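Local coordinates for sorting nexin-3 (Saccharomyces cerevisiae, PDB 1OCS), which binds phosphatidylinositol 3-phosphate and works in the retrieval machinery that retains late Golgi membrane proteins, interacting directly with the cytosolic tails of some of them at the prevacuolar compartment, at residues I93-I96 against S97-H101; V150-R153 against F154-E158. One frame throughout, in Å; residues are numbered along the deposited sequence.

Overall arrangement
Both contacts are local, each within the closing turns of a short helix of the PX domain: contact 1 in helix 93-98, contact 2 in helix 149-156. Their centres lie about 17 Å apart. Contact 1 is a surface contact in which Ile96 alone is buried, and its chemistry is mostly main-chain bonding at a helix end, with one serine hydroxyl folded back onto a carbonyl. Contact 2 sits nearer the middle of the chain, where half of its touching residues are buried, and sets an apolar flank against the antiparallel sheet beside a partly exposed polar one. The two helices meet where Glu95 OE1 of contact 1 probably accepts a hydrogen bond from Val150 N, in the first turn of the helix that carries contact 2.

Contact 1: I93-I96 against S97-H101; sequences IKEI and SMLNH
Glu95 O accepts the amide of Leu99 at 2.8 Å, close to the C=O direction, whereas Ile96 O is reached five residues on by His101 N at 3.2 Å. Lys94 O takes two donors from the same face of its plane, Met98 N at 3.3 Å and the hydroxyl Ser97 OG at 2.7 Å. The small serine suits this exposed turn, because OG, set between its own N and C at chi1 71°, bends back to the carbonyl. The chain leaves the helix through Asn100 with phi at 62°, a left-handed conformation that asparagine tolerates well; together with the bonds back into the last turn, among them that of His101 N, this makes a Schellman motif. The hydrophobic contact usual in this motif is made by Ile96 CG2, 3.8 Å from His101 CB. Leu99 rests its branch point on the preceding turn, CG 4.0 Å from Glu95 CG, the two chains crossing at a slant. With an alanine at Leu99, the methylenes of Glu95 would probably lose this apolar neighbour. Beyond them the extended Glu95 chain carries its carboxylate to Ser148 OG and Lys149 N, while Ile96 packs on Val104, Val106 and Leu144.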
loop_
_atom_site.group_PDB
_atom_site.type_symbol
_atom_site.label_atom_id
_atom_site.label_comp_id
_atom_site.label_asym_id
_atom_site.label_seq_id
_atom_site.Cartn_x
_atom_site.Cartn_y
_atom_site.Cartn_z
ATOM N N ILE A 93 9.375 -1.977 -8.015
ATOM C CA ILE A 93 10.787 -1.875 -8.350
ATOM C C ILE A 93 11.053 -2.421 -9.755
ATOM O O ILE A 93 11.830 -1.841 -10.520
ATOM C CB ILE A 93 11.639 -2.596 -7.280
ATOM C CG1 ILE A 93 11.681 -1.718 -6.020
ATOM C CG2 ILE A 93 13.046 -2.898 -7.808
ATOM C CD1 ILE A 93 12.380 -2.345 -4.831
ATOM N N LYS A 94 10.392 -3.516 -10.111
ATOM C CA LYS A 94 10.580 -4.088 -11.437
ATOM C C LYS A 94 10.023 -3.169 -12.523
ATOM O O LYS A 94 10.651 -2.983 -13.567
ATOM C CB LYS A 94 9.918 -5.465 -11.531
ATOM C CG LYS A 94 10.112 -6.138 -12.883
ATOM C CD LYS A 94 9.856 -7.633 -12.815
ATOM C CE LYS A 94 10.245 -8.305 -14.128
ATOM N NZ LYS A 94 10.174 -9.794 -14.055
ATOM N N GLU A 95 8.851 -2.586 -12.277
ATOM C CA GLU A 95 8.244 -1.688 -13.255
ATOM C C GLU A 95 9.097 -0.438 -13.472
ATOM O O GLU A 95 9.259 0.025 -14.604
ATOM C CB GLU A 95 6.832 -1.277 -12.816
ATOM C CG GLU A 95 6.184 -0.248 -13.739
ATOM C CD GLU A 95 4.798 0.171 -13.286
ATOM O OE1 GLU A 95 4.624 0.484 -12.092
ATOM O OE2 GLU A 95 3.879 0.202 -14.131
ATOM N N ILE A 96 9.640 0.109 -12.390
ATOM C CA ILE A 96 10.481 1.303 -12.487
ATOM C C ILE A 96 11.675 1.090 -13.424
ATOM O O ILE A 96 12.048 1.994 -14.173
ATOM C CB ILE A 96 10.995 1.735 -11.092
ATOM C CG1 ILE A 96 9.838 2.311 -10.273
ATOM C CG2 ILE A 96 12.123 2.756 -11.229
ATOM C CD1 ILE A 96 10.207 2.629 -8.832
ATOM N N SER A 97 12.273 -0.098 -13.389
ATOM C CA SER A 97 13.414 -0.377 -14.253
ATOM C C SER A 97 12.955 -0.487 -15.704
ATOM O O SER A 97 13.707 -0.178 -16.625
ATOM C CB SER A 97 14.108 -1.678 -13.844
ATOM O OG SER A 97 13.306 -2.798 -14.162
ATOM N N MET A 98 11.721 -0.939 -15.904
ATOM C CA MET A 98 11.177 -1.070 -17.248
ATOM C C MET A 98 10.835 0.311 -17.794
ATOM O O MET A 98 10.970 0.563 -18.990
ATOM C CB MET A 98 9.929 -1.961 -17.231
ATOM C CG MET A 98 10.217 -3.407 -16.854
ATOM S SD MET A 98 8.729 -4.397 -16.589
ATOM C CE MET A 98 8.415 -4.989 -18.253
ATOM N N LEU A 99 10.400 1.207 -16.912
ATOM C CA LEU A 99 10.052 2.568 -17.309
ATOM C C LEU A 99 11.317 3.359 -17.610
ATOM O O LEU A 99 11.261 4.549 -17.916
ATOM C CB LEU A 99 9.278 3.274 -16.192
ATOM C CG LEU A 99 7.917 2.706 -15.790
ATOM C CD1 LEU A 99 7.341 3.545 -14.659
ATOM C CD2 LEU A 99 6.978 2.703 -16.987
ATOM N N ASN A 100 12.458 2.687 -17.515
ATOM C CA ASN A 100 13.751 3.310 -17.767
ATOM C C ASN A 100 14.076 4.453 -16.810
ATOM O O ASN A 100 14.354 5.576 -17.231
ATOM C CB ASN A 100 13.835 3.799 -19.217
ATOM C CG ASN A 100 14.035 2.662 -20.202
ATOM O OD1 ASN A 100 14.984 1.883 -20.080
ATOM N ND2 ASN A 100 13.148 2.563 -21.187
ATOM N N HIS A 101 14.031 4.149 -15.516
ATOM C CA HIS A 101 14.354 5.111 -14.469
ATOM C C HIS A 101 15.329 4.404 -13.531
ATOM O O HIS A 101 15.060 4.243 -12.341
ATOM C CB HIS A 101 13.096 5.530 -13.702
ATOM C CG HIS A 101 12.173 6.412 -14.482
ATOM N ND1 HIS A 101 12.581 7.603 -15.046
ATOM C CD2 HIS A 101 10.853 6.295 -14.767
ATOM C CE1 HIS A 101 11.553 8.179 -15.644
ATOM N NE2 HIS A 101 10.493 7.407 -15.489
#

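Contact 2: V150-R153 against F154-E158; sequences VLVR and FIEAE
The flat carboxylate of Glu156 lies alongside Val152, whose methyl CG1 is 3.4 Å from Glu156 OE2 and 3.6 Å from Glu156 CD, the two side chains pointing the same way. On the next flank Ala157 CB approaches the Arg153 guanidinium obliquely, and this small methyl packs against the aliphatic stem of the arginine, 4.1 Å from Arg153 CG. The third flat group, the Phe154 ring, turns off the helix with CG anti to the backbone N (chi1 -176°) into an aromatic cluster, stacking with Phe88, meeting Phe85 and Phe160 edge-to-face and making a cation-pi contact with Arg80. The Phe154 side chain lies about 8 Å from that of Arg81, which binds phosphatidylinositol 3-phosphate, so the cluster packs close to the lipid site. Leu151 and Ile155 run side by side one turn apart, their tips pressed tightly together, with Leu151 CD2 3.4 Å from Ile155 CD1. Branched aliphatic residues suit this buried flank, where Ile155 touches Cys64 and Ser76 of the sheet strands and Leu151 touches Met135 of helix 121-139. Regular helical bonds hold the spacing, such as Glu156 N to Val152 O at 2.8 Å, and the last, from Ala157 N to Arg153 O, comes as the chain leaves the helix. Polar ends find partners beyond the helix, Glu156 OE1 with His72 N, Arg153 NH2 with the hydroxyl of the hydroxyethylthio-modified Cys91, a group probably acquired from a thiol reagent. With Arg80 NH2 bonded to the carbonyls of Phe154 and Ala157, a positive charge sits at the helix C-terminus and would probably offset part of its negative charge.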
loop_
_atom_site.group_PDB
_atom_site.type_symbol
_atom_site.label_atom_id
_atom_site.label_comp_id
_atom_site.label_asym_id
_atom_site.label_seq_id
_atom_site.Cartn_x
_atom_site.Cartn_y
_atom_site.Cartn_z
ATOM N N VAL A 150 1.438 -0.184 -11.768
ATOM C CA VAL A 150 1.342 -1.007 -10.565
ATOM C C VAL A 150 0.826 -0.191 -9.383
ATOM O O VAL A 150 0.030 -0.688 -8.583
ATOM C CB VAL A 150 2.711 -1.633 -10.190
ATOM C CG1 VAL A 150 2.586 -2.415 -8.891
ATOM C CG2 VAL A 150 3.180 -2.558 -11.305
ATOM N N LEU A 151 1.283 1.055 -9.275
ATOM C CA LEU A 151 0.856 1.953 -8.198
ATOM C C LEU A 151 -0.673 2.060 -8.232
ATOM O O LEU A 151 -1.351 1.913 -7.211
ATOM C CB LEU A 151 1.442 3.350 -8.415
ATOM C CG LEU A 151 1.743 4.335 -7.277
ATOM C CD1 LEU A 151 1.534 5.748 -7.820
ATOM C CD2 LEU A 151 0.883 4.087 -6.055
ATOM N N VAL A 152 -1.207 2.331 -9.421
ATOM C CA VAL A 152 -2.653 2.471 -9.596
ATOM C C VAL A 152 -3.415 1.209 -9.201
ATOM O O VAL A 152 -4.394 1.273 -8.462
ATOM C CB VAL A 152 -3.016 2.818 -11.067
ATOM C CG1 VAL A 152 -4.533 2.987 -11.202
ATOM C CG2 VAL A 152 -2.307 4.095 -11.493
ATOM N N ARG A 153 -2.962 0.060 -9.690
ATOM C CA ARG A 153 -3.630 -1.199 -9.380
ATOM C C ARG A 153 -3.595 -1.505 -7.888
ATOM O O ARG A 153 -4.590 -1.953 -7.317
ATOM C CB ARG A 153 -2.988 -2.354 -10.157
ATOM C CG ARG A 153 -3.791 -3.654 -10.091
ATOM C CD ARG A 153 -3.275 -4.676 -11.098
ATOM N NE ARG A 153 -2.274 -5.576 -10.527
ATOM C CZ ARG A 153 -2.559 -6.564 -9.685
ATOM N NH1 ARG A 153 -3.816 -6.781 -9.314
ATOM N NH2 ARG A 153 -1.589 -7.338 -9.214
ATOM N N PHE A 154 -2.451 -1.264 -7.254
ATOM C CA PHE A 154 -2.303 -1.528 -5.822
ATOM C C PHE A 154 -3.285 -0.711 -4.995
ATOM O O PHE A 154 -3.768 -1.157 -3.951
ATOM C CB PHE A 154 -0.888 -1.201 -5.358
ATOM C CG PHE A 154 -0.633 -1.539 -3.912
ATOM C CD1 PHE A 154 -0.612 -2.869 -3.489
ATOM C CD2 PHE A 154 -0.415 -0.531 -2.972
ATOM C CE1 PHE A 154 -0.375 -3.190 -2.152
ATOM C CE2 PHE A 154 -0.179 -0.843 -1.632
ATOM C CZ PHE A 154 -0.159 -2.178 -1.222
ATOM N N ILE A 155 -3.567 0.496 -5.466
ATOM C CA ILE A 155 -4.483 1.398 -4.778
ATOM C C ILE A 155 -5.958 1.152 -5.114
ATOM O O ILE A 155 -6.816 1.243 -4.240
ATOM C CB ILE A 155 -4.130 2.871 -5.117
ATOM C CG1 ILE A 155 -2.817 3.256 -4.427
ATOM C CG2 ILE A 155 -5.280 3.808 -4.719
ATOM C CD1 ILE A 155 -2.247 4.587 -4.883
ATOM N N GLU A 156 -6.241 0.824 -6.373
ATOM C CA GLU A 156 -7.616 0.633 -6.836
ATOM C C GLU A 156 -8.269 -0.747 -6.783
ATOM O O GLU A 156 -9.446 -0.857 -6.445
ATOM C CB GLU A 156 -7.748 1.147 -8.275
ATOM C CG GLU A 156 -7.587 2.649 -8.431
ATOM C CD GLU A 156 -7.849 3.116 -9.856
ATOM O OE1 GLU A 156 -8.043 4.331 -10.055
ATOM O OE2 GLU A 156 -7.861 2.270 -10.777
ATOM N N ALA A 157 -7.529 -1.791 -7.136
ATOM C CA ALA A 157 -8.097 -3.137 -7.168
ATOM C C ALA A 157 -8.642 -3.622 -5.834
ATOM O O ALA A 157 -8.043 -3.396 -4.783
ATOM C CB ALA A 157 -7.058 -4.124 -7.694
ATOM N N GLU A 158 -9.789 -4.290 -5.873
ATOM C CA GLU A 158 -10.364 -4.818 -4.643
ATOM C C GLU A 158 -9.377 -5.847 -4.103
ATOM O O GLU A 158 -9.106 -5.900 -2.906
ATOM C CB GLU A 158 -11.711 -5.490 -4.907
ATOM C CG GLU A 158 -12.303 -6.123 -3.663
ATOM C CD GLU A 158 -13.643 -6.779 -3.912
ATOM O OE1 GLU A 158 -14.177 -7.397 -2.967
ATOM O OE2 GLU A 158 -14.161 -6.677 -5.045
#